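PDB 4NQ3: cyanuric acid amidohydrolase from Azorhizobium caulinodans, which catalyses the hydrolytic ring opening of cyanuric acid to carboxybiuret, a step in the breakdown of s-triazine herbicides such as atrazine. Local coordinates for residues A[39-44]-A[49-54]; A[152-157]-A[329-334]; A[163-168]-A[173-178]; A[222-227]-A[283-288]; A[302-305]-A[311-314]. All coordinates share one frame; numbering follows the deposited sequence.

Interaction 1. Residues A[39-44]-A[49-54]. With BR8 (barbituric acid), chain C.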
# COMPACT_ATOMS: atom_id res chain seq x y z
N GLY A 39 -8.79 12.89 -18.22
CA GLY A 39 -8.74 13.23 -16.82
C GLY A 39 -7.62 12.50 -16.12
O GLY A 39 -7.29 11.38 -16.50
N LYS A 40 -7.04 13.13 -15.11
CA LYS A 40 -6.22 12.44 -14.12
C LYS A 40 -7.04 12.42 -12.86
O LYS A 40 -7.42 13.47 -12.36
CB LYS A 40 -4.89 13.15 -13.91
CG LYS A 40 -3.96 13.05 -15.08
CD LYS A 40 -3.74 11.59 -15.44
CE LYS A 40 -3.09 10.81 -14.29
NZ LYS A 40 -3.05 9.35 -14.61
N THR A 41 -7.37 11.24 -12.35
CA THR A 41 -8.19 11.15 -11.13
C THR A 41 -7.38 10.52 -9.99
O THR A 41 -6.46 9.77 -10.23
CB THR A 41 -9.49 10.39 -11.41
OG1 THR A 41 -9.19 9.05 -11.83
CG2 THR A 41 -10.25 11.07 -12.53
N GLU A 42 -7.77 10.82 -8.75
CA GLU A 42 -6.98 10.48 -7.54
C GLU A 42 -6.87 9.01 -7.16
O GLU A 42 -6.32 8.71 -6.10
CB GLU A 42 -7.57 11.18 -6.32
CG GLU A 42 -7.41 12.66 -6.32
CD GLU A 42 -8.64 13.38 -5.78
OE1 GLU A 42 -8.62 13.84 -4.59
OE2 GLU A 42 -9.62 13.50 -6.57
N GLY A 43 -7.41 8.11 -7.98
CA GLY A 43 -7.35 6.68 -7.71
C GLY A 43 -5.93 6.12 -7.74
O GLY A 43 -4.96 6.89 -7.84
N ASN A 44 -5.78 4.80 -7.64
CA ASN A 44 -4.43 4.23 -7.68
C ASN A 44 -3.97 3.92 -9.09
O ASN A 44 -2.82 3.52 -9.30
CB ASN A 44 -4.32 2.98 -6.80
CG ASN A 44 -5.23 1.85 -7.22
OD1 ASN A 44 -5.76 1.82 -8.33
ND2 ASN A 44 -5.41 0.89 -6.32
N ASP A 49 -9.52 0.83 -9.05
CA ASP A 49 -9.53 2.27 -9.01
C ASP A 49 -10.91 2.70 -9.44
O ASP A 49 -11.26 2.60 -10.61
CB ASP A 49 -8.46 2.84 -9.93
CG ASP A 49 -8.46 4.38 -9.98
OD1 ASP A 49 -9.48 5.04 -9.61
OD2 ASP A 49 -7.41 4.93 -10.39
N PHE A 50 -11.71 3.19 -8.50
CA PHE A 50 -13.06 3.59 -8.84
C PHE A 50 -13.19 5.10 -8.95
O PHE A 50 -14.29 5.62 -9.21
CB PHE A 50 -14.05 3.03 -7.81
CG PHE A 50 -13.95 1.56 -7.68
CD1 PHE A 50 -14.53 0.73 -8.64
CD2 PHE A 50 -13.21 1.00 -6.64
CE1 PHE A 50 -14.39 -0.66 -8.56
CE2 PHE A 50 -13.07 -0.40 -6.55
CZ PHE A 50 -13.65 -1.22 -7.50
N SER A 51 -12.09 5.82 -8.78
CA SER A 51 -12.17 7.25 -9.00
C SER A 51 -12.46 7.50 -10.48
O SER A 51 -13.14 8.46 -10.82
CB SER A 51 -10.89 7.93 -8.54
OG SER A 51 -9.82 7.67 -9.43
N ARG A 52 -11.99 6.61 -11.35
CA ARG A 52 -12.19 6.71 -12.80
C ARG A 52 -13.67 6.65 -13.14
O ARG A 52 -14.21 7.54 -13.80
CB ARG A 52 -11.45 5.59 -13.55
CG ARG A 52 -9.92 5.71 -13.53
CD ARG A 52 -9.23 4.58 -14.28
NE ARG A 52 -9.70 3.29 -13.83
CZ ARG A 52 -8.93 2.31 -13.37
NH1 ARG A 52 -7.62 2.47 -13.30
NH2 ARG A 52 -9.48 1.17 -12.98
N GLY A 53 -14.33 5.58 -12.70
CA GLY A 53 -15.73 5.38 -12.98
C GLY A 53 -16.59 6.45 -12.35
O GLY A 53 -17.57 6.92 -12.97
N PHE A 54 -16.20 6.87 -11.16
CA PHE A 54 -16.87 7.96 -10.45
C PHE A 54 -16.84 9.26 -11.27
O PHE A 54 -17.86 9.93 -11.42
CB PHE A 54 -16.21 8.15 -9.07
CG PHE A 54 -17.01 8.96 -8.11
CD1 PHE A 54 -18.33 9.29 -8.37
CD2 PHE A 54 -16.46 9.38 -6.92
CE1 PHE A 54 -19.08 10.04 -7.47
CE2 PHE A 54 -17.21 10.13 -6.02
CZ PHE A 54 -18.52 10.46 -6.31
N1 BR8 C . -4.90 3.16 -16.11
C2 BR8 C . -4.99 4.23 -15.29
O2 BR8 C . -6.03 4.39 -14.69
N3 BR8 C . -3.94 5.08 -15.14
C4 BR8 C . -2.71 4.89 -15.83
O4 BR8 C . -1.78 5.67 -15.66
C5 BR8 C . -2.49 3.74 -16.82
C6 BR8 C . -3.75 2.89 -16.86
O8 BR8 C . -3.77 1.90 -17.56
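The S51 hydroxyl meets T41 and G43 in a buried, polar contact where strand 34-41 ends and helix 51-67 begins. T41 OG1 donates to S51 OG at 2.8 Å, and G43 N adds a weak bond to the same oxygen. S51 OG in turn gives its proton to D49 OD1, 2.7 Å away, on the syn side of the carboxylate, while S51 N meets OD1 nearly along its C-O axis. D49 thus caps the start of the helix in this beta-alpha-beta unit, which runs on to strand 75-80. Its chi1 of 178° puts CG anti to the backbone N and lays the carboxylate against G43, with OD2 3.2 Å from G43 CA; OD2 also accepts from G45 N. The D49 CB lies over one face of the R52 guanidinium, offset toward the rim. At the guanidinium edge, R52 NH1 donates to O2 of barbituric acid at 2.9 Å, and NE pairs with E230, which helps fix how this substrate-binding arginine is turned.

Interaction 2. Residues A[152-157]-A[329-334]. With BR8 (barbituric acid), chain C.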
# COMPACT_ATOMS: atom_id res chain seq x y z
N PHE A 152 -0.39 12.10 -31.58
CA PHE A 152 -0.71 11.46 -30.33
C PHE A 152 -2.03 10.73 -30.45
O PHE A 152 -3.01 11.31 -30.88
CB PHE A 152 -0.77 12.51 -29.25
CG PHE A 152 -0.78 11.96 -27.88
CD1 PHE A 152 0.41 11.57 -27.29
CD2 PHE A 152 -1.96 11.87 -27.16
CE1 PHE A 152 0.44 11.09 -26.00
CE2 PHE A 152 -1.96 11.37 -25.86
CZ PHE A 152 -0.75 10.99 -25.27
N VAL A 153 -2.06 9.44 -30.14
CA VAL A 153 -3.31 8.71 -30.13
C VAL A 153 -3.59 8.15 -28.74
O VAL A 153 -2.88 7.25 -28.27
CB VAL A 153 -3.31 7.59 -31.16
CG1 VAL A 153 -4.66 6.88 -31.16
CG2 VAL A 153 -3.03 8.19 -32.50
N GLN A 154 -4.59 8.73 -28.07
CA GLN A 154 -5.00 8.28 -26.74
C GLN A 154 -6.03 7.17 -26.88
O GLN A 154 -6.95 7.30 -27.65
CB GLN A 154 -5.57 9.46 -25.95
CG GLN A 154 -6.00 9.15 -24.55
CD GLN A 154 -4.87 8.60 -23.72
OE1 GLN A 154 -3.82 9.22 -23.58
NE2 GLN A 154 -5.08 7.41 -23.19
N VAL A 155 -5.87 6.08 -26.16
CA VAL A 155 -6.85 5.01 -26.16
C VAL A 155 -7.20 4.62 -24.73
O VAL A 155 -6.31 4.44 -23.90
CB VAL A 155 -6.36 3.77 -26.94
CG1 VAL A 155 -7.24 2.56 -26.66
CG2 VAL A 155 -6.35 4.08 -28.39
N LYS A 156 -8.49 4.51 -24.45
CA LYS A 156 -8.96 3.99 -23.18
C LYS A 156 -9.38 2.56 -23.43
O LYS A 156 -10.23 2.31 -24.29
CB LYS A 156 -10.12 4.81 -22.65
CG LYS A 156 -10.52 4.42 -21.25
CD LYS A 156 -9.53 4.92 -20.28
CE LYS A 156 -9.47 4.08 -19.03
NZ LYS A 156 -8.33 4.49 -18.14
N CYS A 157 -8.78 1.60 -22.72
CA CYS A 157 -9.10 0.20 -23.00
C CYS A 157 -9.51 -0.54 -21.73
O CYS A 157 -9.21 -0.10 -20.63
CB CYS A 157 -7.90 -0.51 -23.61
SG CYS A 157 -6.41 -0.32 -22.57
N GLU A 329 0.25 20.34 -13.13
CA GLU A 329 -1.02 19.96 -13.75
C GLU A 329 -0.72 19.29 -15.10
O GLU A 329 -1.07 19.81 -16.15
CB GLU A 329 -1.94 21.17 -13.94
CG GLU A 329 -3.41 20.97 -13.57
CD GLU A 329 -4.16 22.30 -13.48
OE1 GLU A 329 -4.13 23.06 -14.48
OE2 GLU A 329 -4.75 22.62 -12.42
N ILE A 330 -0.03 18.15 -15.07
CA ILE A 330 0.32 17.41 -16.28
C ILE A 330 -0.30 16.01 -16.33
O ILE A 330 -0.52 15.38 -15.30
CB ILE A 330 1.85 17.30 -16.43
CG1 ILE A 330 2.44 16.59 -15.23
CG2 ILE A 330 2.50 18.67 -16.42
CD1 ILE A 330 3.91 16.86 -15.14
N TYR A 331 -0.55 15.52 -17.54
CA TYR A 331 -1.18 14.22 -17.73
C TYR A 331 -0.10 13.16 -17.94
O TYR A 331 0.53 13.10 -18.98
CB TYR A 331 -2.17 14.27 -18.92
CG TYR A 331 -2.81 12.93 -19.28
CD1 TYR A 331 -2.09 11.96 -19.97
CD2 TYR A 331 -4.12 12.62 -18.93
CE1 TYR A 331 -2.64 10.75 -20.30
CE2 TYR A 331 -4.68 11.39 -19.26
CZ TYR A 331 -3.92 10.45 -19.95
OH TYR A 331 -4.42 9.21 -20.30
N VAL A 332 0.16 12.38 -16.90
CA VAL A 332 1.14 11.29 -16.97
C VAL A 332 0.47 9.96 -16.69
O VAL A 332 -0.19 9.79 -15.69
CB VAL A 332 2.26 11.47 -15.97
CG1 VAL A 332 3.25 10.32 -16.08
CG2 VAL A 332 2.93 12.80 -16.19
N SER A 333 0.72 8.99 -17.56
CA SER A 333 0.01 7.73 -17.56
C SER A 333 1.03 6.57 -17.52
O SER A 333 2.04 6.62 -18.21
CB SER A 333 -0.87 7.64 -18.81
OG SER A 333 -1.36 6.34 -18.98
N GLY A 334 0.78 5.56 -16.70
CA GLY A 334 1.79 4.52 -16.46
C GLY A 334 1.62 3.30 -17.35
O GLY A 334 0.53 3.02 -17.81
N1 BR8 C . -4.90 3.16 -16.11
C2 BR8 C . -4.99 4.23 -15.29
O2 BR8 C . -6.03 4.39 -14.69
N3 BR8 C . -3.94 5.08 -15.14
C4 BR8 C . -2.71 4.89 -15.83
O4 BR8 C . -1.78 5.67 -15.66
C5 BR8 C . -2.49 3.74 -16.82
C6 BR8 C . -3.75 2.89 -16.86
O8 BR8 C . -3.77 1.90 -17.56
O HOH W 1 -2.69 7.29 -21.34
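Q154 and Y331 reach for each other from opposite directions across the middle of the chain, meeting only at their ends. From CB the glutamine runs to CG anti to the backbone N (chi1 -178°), then bends at chi2 (59°), so the amide turns toward the phenol instead of running straight on. CD lies 3.5 Å from Y331 OH, and the amide plane stands 65° from the ring plane. OE1 comes within 3.3 Å of Y331 OH; its stronger partner is S224 OG. NE2 donates to a water 3.0 Å away, with a weak second bond to V155 O. That water lies at the ring edge, in the plane of Y331, 2.8 Å from Y331 OH and 2.9 Å from S333 OG, so it links strand 150-157 of the second repeating unit to strand 331-334 of the third. With a leucine in place of Q154, the water would probably lose a donor and the S224 hydroxyl its amide partner. Past S333, G334 N gives barbituric acid O4 a nearly straight bond of 2.8 Å. Further along from Q154, the active-site lysine K156 bonds through NZ to S226 OG. The contact is boxed in by strands of all three units: Q154 touches V77 of strand 75-80 and S226 of strand 223-227, and Y331 packs on S79 and S226.

Interaction 3. Residues A[163-168]-A[173-178]; sequences MRVKEA and ATTATS. With BR8 (barbituric acid), chain J; SO4 (sulfate ion), chain H.
V165 and A168, on the inner side of helix 162-170, pack against T175 in the loop that follows. The van der Waals part is small. V165 CG2, a methyl, meets oxygens: it sits 3.7 Å from T175 OG1, the two side chains crossing at about a right angle, and also touches T177 O. A168 CB meets T175 CG2 at 3.8 Å and A173 CB at 4.4 Å. With chi1 at 59°, T175 turns its hydroxyl to the valine and its methyl to the alanine. One backbone bond, A173 N to A168 O at 3.1 Å, ties the returning loop to the helix near its C-terminal end. The ionic part faces elsewhere: the extended R164 chain gives two weak bonds to sulfate O3, from NE and NH2, while NH1 and NH2 bond to L159 O and I229 O. A methionine replacing R164 would probably leave those two carbonyls without their donor and the sulfate without its cationic partner. A second barbituric acid rests against A176, T177 and S178. T177 OG1, which bonds to D179 N, lies nearest, 3.1 Å from ligand C5; with no clear hydrogen bond from 173-178, the ligand is probably held here more by contact than by polar bonds.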
# COMPACT_ATOMS: atom_id res chain seq x y z
N MSE A 163 -13.79 -11.99 -11.71
CA MSE A 163 -15.15 -12.33 -12.11
C MSE A 163 -15.25 -12.50 -13.63
O MSE A 163 -15.86 -13.44 -14.13
CB MSE A 163 -16.14 -11.26 -11.62
CG MSE A 163 -17.61 -11.66 -11.70
SE MSE A 163 -18.68 -10.52 -10.53
CE MSE A 163 -20.25 -11.63 -10.19
N ARG A 164 -14.60 -11.60 -14.36
CA ARG A 164 -14.67 -11.60 -15.81
C ARG A 164 -13.95 -12.82 -16.42
O ARG A 164 -14.38 -13.39 -17.43
CB ARG A 164 -14.07 -10.30 -16.34
CG ARG A 164 -14.93 -9.11 -16.06
CD ARG A 164 -14.35 -7.85 -16.65
NE ARG A 164 -14.96 -6.69 -16.02
CZ ARG A 164 -14.67 -5.42 -16.29
NH1 ARG A 164 -13.76 -5.09 -17.19
NH2 ARG A 164 -15.29 -4.47 -15.62
N VAL A 165 -12.83 -13.20 -15.82
CA VAL A 165 -12.10 -14.37 -16.27
C VAL A 165 -12.95 -15.63 -16.08
O VAL A 165 -13.00 -16.50 -16.95
CB VAL A 165 -10.78 -14.54 -15.52
CG1 VAL A 165 -10.26 -15.96 -15.67
CG2 VAL A 165 -9.76 -13.50 -16.00
N LYS A 166 -13.60 -15.74 -14.92
CA LYS A 166 -14.42 -16.91 -14.66
C LYS A 166 -15.67 -16.89 -15.54
O LYS A 166 -16.17 -17.95 -15.91
CB LYS A 166 -14.79 -17.00 -13.17
CG LYS A 166 -13.62 -17.37 -12.25
CD LYS A 166 -13.03 -18.74 -12.63
CE LYS A 166 -11.60 -18.95 -12.07
NZ LYS A 166 -11.03 -20.34 -12.28
N GLU A 167 -16.15 -15.70 -15.93
CA GLU A 167 -17.28 -15.63 -16.86
C GLU A 167 -16.88 -16.22 -18.20
O GLU A 167 -17.61 -17.00 -18.79
CB GLU A 167 -17.79 -14.20 -17.08
CG GLU A 167 -18.49 -13.57 -15.87
CD GLU A 167 -19.00 -12.14 -16.14
OE1 GLU A 167 -19.43 -11.87 -17.29
OE2 GLU A 167 -18.95 -11.30 -15.19
N ALA A 168 -15.68 -15.87 -18.64
CA ALA A 168 -15.17 -16.31 -19.91
C ALA A 168 -14.96 -17.82 -19.94
O ALA A 168 -15.33 -18.50 -20.90
CB ALA A 168 -13.90 -15.60 -20.21
N ALA A 173 -14.31 -20.33 -23.18
CA ALA A 173 -13.25 -19.46 -23.68
C ALA A 173 -12.07 -19.43 -22.71
O ALA A 173 -12.21 -19.82 -21.55
CB ALA A 173 -13.77 -18.05 -23.91
N THR A 174 -10.92 -19.01 -23.20
CA THR A 174 -9.79 -18.69 -22.33
C THR A 174 -9.47 -17.21 -22.46
O THR A 174 -9.73 -16.60 -23.49
CB THR A 174 -8.55 -19.50 -22.67
OG1 THR A 174 -8.17 -19.25 -24.03
CG2 THR A 174 -8.83 -20.99 -22.47
N THR A 175 -8.94 -16.61 -21.41
CA THR A 175 -8.46 -15.25 -21.54
C THR A 175 -6.95 -15.36 -21.62
O THR A 175 -6.40 -16.43 -21.35
CB THR A 175 -8.90 -14.33 -20.38
OG1 THR A 175 -8.43 -14.84 -19.13
CG2 THR A 175 -10.40 -14.21 -20.34
N ALA A 176 -6.30 -14.28 -22.05
CA ALA A 176 -4.86 -14.29 -22.27
C ALA A 176 -4.09 -14.29 -20.94
O ALA A 176 -2.88 -14.49 -20.90
CB ALA A 176 -4.47 -13.10 -23.11
N THR A 177 -4.80 -14.04 -19.86
CA THR A 177 -4.21 -14.04 -18.54
C THR A 177 -5.27 -14.23 -17.49
O THR A 177 -6.46 -14.08 -17.77
CB THR A 177 -3.45 -12.73 -18.24
OG1 THR A 177 -2.66 -12.91 -17.06
CG2 THR A 177 -4.44 -11.61 -17.96
N SER A 178 -4.85 -14.54 -16.27
CA SER A 178 -5.76 -14.52 -15.14
C SER A 178 -5.27 -13.51 -14.10
O SER A 178 -6.00 -13.21 -13.15
CB SER A 178 -5.88 -15.91 -14.51
OG SER A 178 -6.14 -16.90 -15.50
N1 BR8 J . 0.66 -14.60 -16.17
C2 BR8 J . 0.18 -15.36 -15.13
O2 BR8 J . 0.72 -15.28 -14.04
N3 BR8 J . -0.90 -16.20 -15.31
C4 BR8 J . -1.55 -16.31 -16.56
O4 BR8 J . -2.48 -17.06 -16.63
C5 BR8 J . -1.13 -15.55 -17.83
C6 BR8 J . 0.07 -14.65 -17.46
O8 BR8 J . 0.57 -13.94 -18.32
S SO4 H . -16.66 -6.75 -12.42
O1 SO4 H . -17.63 -5.66 -12.28
O2 SO4 H . -16.28 -7.35 -11.13
O3 SO4 H . -15.49 -6.14 -13.05
O4 SO4 H . -17.18 -7.80 -13.31

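Interaction 4. Residues A[222-227]-A[283-288]; sequences RASCSS and LAKAEP. With BR8 (barbituric acid), chain C.
Strand 223-227 and strand 283-286 cross at 71°, their axes 7.8 Å apart, with S224 and K285 the facing residues. They belong to different sheets, and a side chain, K285, bridges them instead of a ladder of backbone bonds. It leaves with CG anti to the carbonyl carbon, then bends twice (chi2 -71°, chi3 -51°), curling alongside S224 so that CD lies 3.3 Å from S224 OG. The serine hydroxyl bonds to Q154 OE1. Beyond the bends, K285 NZ donates to C225 O at 3.0 Å, coming in tilted from the carbonyl plane. NZ also bonds to S333 OG and to the carbonyls of G334 and G335. One end of strand 223-227 holds the ligand: S227 N donates to barbituric acid O8 at 2.7 Å, and ligand N1 returns a bond to S227 O at 2.8 Å. The nucleophile S226 is hydrogen-bonded through OG to K156 NZ. E287, a magnesium ligand, follows K285 two residues on, just past the strand, so K285 lies between the metal site, where it touches Q339, and the substrate-binding S333. Several oxygens gripping one buried amine imply a closely fixed NZ, and the S333 bond is consistent with one of the three potential Ser-Lys dyads.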
# COMPACT_ATOMS: atom_id res chain seq x y z
N ARG A 222 3.57 7.03 -30.99
CA ARG A 222 2.46 7.92 -30.80
C ARG A 222 1.34 7.35 -29.94
O ARG A 222 0.46 8.08 -29.48
CB ARG A 222 1.93 8.35 -32.16
CG ARG A 222 2.74 9.53 -32.64
CD ARG A 222 2.77 9.69 -34.12
NE ARG A 222 3.47 8.60 -34.77
CZ ARG A 222 3.41 8.39 -36.08
NH1 ARG A 222 2.70 9.22 -36.83
NH2 ARG A 222 4.04 7.37 -36.63
N ALA A 223 1.43 6.05 -29.67
CA ALA A 223 0.43 5.37 -28.85
C ALA A 223 0.47 5.83 -27.40
O ALA A 223 1.53 5.94 -26.80
CB ALA A 223 0.62 3.85 -28.93
N SER A 224 -0.71 6.12 -26.85
CA SER A 224 -0.82 6.31 -25.41
C SER A 224 -2.06 5.58 -24.88
O SER A 224 -3.18 6.00 -25.11
CB SER A 224 -0.88 7.78 -25.07
OG SER A 224 -1.17 7.95 -23.70
N CYS A 225 -1.86 4.47 -24.18
CA CYS A 225 -2.98 3.65 -23.76
C CYS A 225 -3.18 3.60 -22.26
O CYS A 225 -2.22 3.50 -21.50
CB CYS A 225 -2.79 2.25 -24.30
SG CYS A 225 -2.57 2.37 -26.07
N SER A 226 -4.44 3.69 -21.85
CA SER A 226 -4.82 3.74 -20.45
C SER A 226 -5.97 2.76 -20.23
O SER A 226 -7.01 2.82 -20.90
CB SER A 226 -5.22 5.17 -20.07
OG SER A 226 -5.66 5.24 -18.73
N SER A 227 -5.76 1.82 -19.31
CA SER A 227 -6.70 0.74 -19.08
C SER A 227 -7.61 1.10 -17.89
O SER A 227 -7.22 1.89 -17.04
CB SER A 227 -5.94 -0.57 -18.85
OG SER A 227 -6.80 -1.70 -18.77
N LEU A 283 1.26 15.65 -22.21
CA LEU A 283 0.73 14.28 -22.10
C LEU A 283 1.89 13.30 -22.25
O LEU A 283 2.60 13.34 -23.26
CB LEU A 283 -0.32 14.02 -23.18
CG LEU A 283 -1.25 15.20 -23.45
CD1 LEU A 283 -1.99 15.00 -24.75
CD2 LEU A 283 -2.22 15.33 -22.33
N ALA A 284 2.11 12.44 -21.27
CA ALA A 284 3.28 11.57 -21.35
C ALA A 284 3.00 10.17 -20.84
O ALA A 284 2.16 9.99 -19.97
CB ALA A 284 4.41 12.17 -20.60
N LYS A 285 3.69 9.17 -21.40
CA LYS A 285 3.65 7.81 -20.88
C LYS A 285 4.90 7.52 -20.05
O LYS A 285 6.00 7.81 -20.48
CB LYS A 285 3.54 6.80 -22.00
CG LYS A 285 2.23 6.87 -22.72
CD LYS A 285 1.12 6.36 -21.85
CE LYS A 285 1.47 4.99 -21.28
NZ LYS A 285 0.35 4.54 -20.41
N ALA A 286 4.72 6.97 -18.86
CA ALA A 286 5.85 6.58 -18.03
C ALA A 286 5.82 5.08 -17.84
O ALA A 286 4.77 4.51 -17.62
CB ALA A 286 5.82 7.27 -16.70
N GLU A 287 6.99 4.45 -17.93
CA GLU A 287 7.05 3.00 -17.82
C GLU A 287 8.26 2.55 -17.03
O GLU A 287 9.37 3.01 -17.29
CB GLU A 287 7.09 2.38 -19.21
CG GLU A 287 7.08 0.87 -19.19
CD GLU A 287 7.22 0.27 -20.58
OE1 GLU A 287 7.89 0.86 -21.46
OE2 GLU A 287 6.63 -0.81 -20.79
N PRO A 288 8.06 1.64 -16.07
CA PRO A 288 9.25 1.06 -15.44
C PRO A 288 9.96 0.16 -16.45
O PRO A 288 9.32 -0.65 -17.12
CB PRO A 288 8.68 0.27 -14.26
CG PRO A 288 7.29 -0.05 -14.66
CD PRO A 288 6.82 1.11 -15.50
N1 BR8 C . -4.90 3.16 -16.11
C2 BR8 C . -4.99 4.23 -15.29
O2 BR8 C . -6.03 4.39 -14.69
N3 BR8 C . -3.94 5.08 -15.14
C4 BR8 C . -2.71 4.89 -15.83
O4 BR8 C . -1.78 5.67 -15.66
C5 BR8 C . -2.49 3.74 -16.82
C6 BR8 C . -3.75 2.89 -16.86
O8 BR8 C . -3.77 1.90 -17.56

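Interaction 5. Residues A[302-305]-A[311-314]. With BR8 (barbituric acid), chain C.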
# COMPACT_ATOMS: atom_id res chain seq x y z
N LEU A 302 10.00 -2.93 -10.23
CA LEU A 302 9.44 -4.22 -10.61
C LEU A 302 9.43 -5.23 -9.48
O LEU A 302 8.90 -6.32 -9.63
CB LEU A 302 10.22 -4.81 -11.79
CG LEU A 302 10.10 -4.01 -13.08
CD1 LEU A 302 10.83 -4.71 -14.18
CD2 LEU A 302 8.63 -3.80 -13.45
N ASP A 303 10.00 -4.87 -8.33
CA ASP A 303 10.22 -5.82 -7.25
C ASP A 303 9.43 -5.50 -5.99
O ASP A 303 9.62 -6.15 -4.97
CB ASP A 303 11.72 -5.87 -6.88
CG ASP A 303 12.59 -6.40 -8.01
OD1 ASP A 303 12.16 -7.34 -8.72
OD2 ASP A 303 13.73 -5.89 -8.18
N ASP A 304 8.55 -4.50 -6.08
CA ASP A 304 7.90 -3.93 -4.90
C ASP A 304 6.47 -4.41 -4.74
O ASP A 304 5.58 -4.03 -5.52
CB ASP A 304 7.93 -2.39 -5.00
CG ASP A 304 7.53 -1.69 -3.70
OD1 ASP A 304 6.85 -2.31 -2.85
OD2 ASP A 304 7.89 -0.49 -3.55
N SER A 305 6.23 -5.22 -3.72
CA SER A 305 4.89 -5.77 -3.48
C SER A 305 3.94 -4.83 -2.71
O SER A 305 2.77 -5.17 -2.46
CB SER A 305 5.01 -7.09 -2.74
OG SER A 305 5.80 -7.99 -3.49
N ARG A 311 2.62 2.82 -10.56
CA ARG A 311 2.48 3.82 -9.52
C ARG A 311 3.82 4.55 -9.30
O ARG A 311 3.86 5.79 -9.24
CB ARG A 311 2.00 3.15 -8.23
CG ARG A 311 0.98 3.93 -7.46
CD ARG A 311 -0.26 3.10 -7.23
NE ARG A 311 -0.94 3.43 -5.97
CZ ARG A 311 -1.28 4.66 -5.57
NH1 ARG A 311 -1.01 5.72 -6.32
NH2 ARG A 311 -1.90 4.83 -4.41
N HIS A 312 4.92 3.77 -9.22
CA HIS A 312 6.27 4.34 -9.16
C HIS A 312 6.56 5.18 -10.41
O HIS A 312 6.80 6.38 -10.31
CB HIS A 312 7.35 3.25 -9.05
CG HIS A 312 7.46 2.63 -7.69
ND1 HIS A 312 8.07 3.27 -6.63
CD2 HIS A 312 7.07 1.42 -7.22
CE1 HIS A 312 8.03 2.49 -5.56
NE2 HIS A 312 7.42 1.37 -5.89
N ALA A 313 6.47 4.54 -11.58
CA ALA A 313 6.83 5.17 -12.85
C ALA A 313 6.16 6.52 -13.00
O ALA A 313 6.82 7.51 -13.39
CB ALA A 313 6.47 4.27 -14.02
N ARG A 314 4.87 6.58 -12.68
CA ARG A 314 4.12 7.83 -12.80
C ARG A 314 4.71 8.92 -11.91
O ARG A 314 5.07 9.99 -12.40
CB ARG A 314 2.65 7.62 -12.46
CG ARG A 314 1.76 7.14 -13.60
CD ARG A 314 0.27 7.27 -13.21
NE ARG A 314 -0.04 6.48 -12.03
CZ ARG A 314 -0.52 5.25 -12.08
NH1 ARG A 314 -0.78 4.69 -13.26
NH2 ARG A 314 -0.76 4.58 -10.95
N1 BR8 C . -4.90 3.16 -16.11
C2 BR8 C . -4.99 4.23 -15.29
O2 BR8 C . -6.03 4.39 -14.69
N3 BR8 C . -3.94 5.08 -15.14
C4 BR8 C . -2.71 4.89 -15.83
O4 BR8 C . -1.78 5.67 -15.66
C5 BR8 C . -2.49 3.74 -16.82
C6 BR8 C . -3.75 2.89 -16.86
O8 BR8 C . -3.77 1.90 -17.56
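H312 on helix 309-325 and D304 in the loop before it are joined by a histidine-carboxylate hydrogen bond, the sole direct link between 302-305 and 311-314. H312 NE2 donates to D304 OD2 at 3.0 Å with an N-H...O angle of 147°. The oxygen lies in the imidazole plane, at the ring edge, yet the ring meets the carboxylate from above, 42° out of its plane. The other carboxylate oxygen is used to shape the loop: D304 OD1 accepts from D306 N, and more weakly from N48 ND2 of the fourth subunit, to which L302, D303 and S305 also hydrogen-bond. On the other side of the ring, H312 ND1 bonds to G84 N of the third subunit, so the histidine sits between its own loop and a neighbouring chain.

A second group of contacts is ionic or made to the ligand. Two residues on from H312, R314 bends at chi3 (-61°) and directs NH1 to O4 of barbituric acid, 2.8 Å away and near the guanidinium plane. R314 NE pairs with E83, which also takes R311 NH1, so one glutamate pairs with both arginines and probably helps hold R314. With NE2 donating and ND1 facing a backbone N-H, the chemistry fits an imidazole that is neutral and protonated on NE2, held in one ring orientation by partners at both nitrogens.

Interactions 2 and 4 form the heart of the molecule, their centres 5 Å apart; they use adjacent strands of the same two sheets and work through buried polar groups and, in interaction 2, a water. Interactions 1 and 5 lie further out, where helices 51-67 and 309-325 each present an arginine to the same barbituric acid. Their links are short-range, strand end and loop to helix through hydroxyls and a capping carboxylate in one, loop to helix through an imidazole in the other. Interaction 3, about 25 Å from the chain centre, touches none of the others; small van der Waals contacts and a sulfate probably from the crystallisation liquor suit its partly buried periphery. Interactions 1, 3 and 5 all reach other subunits.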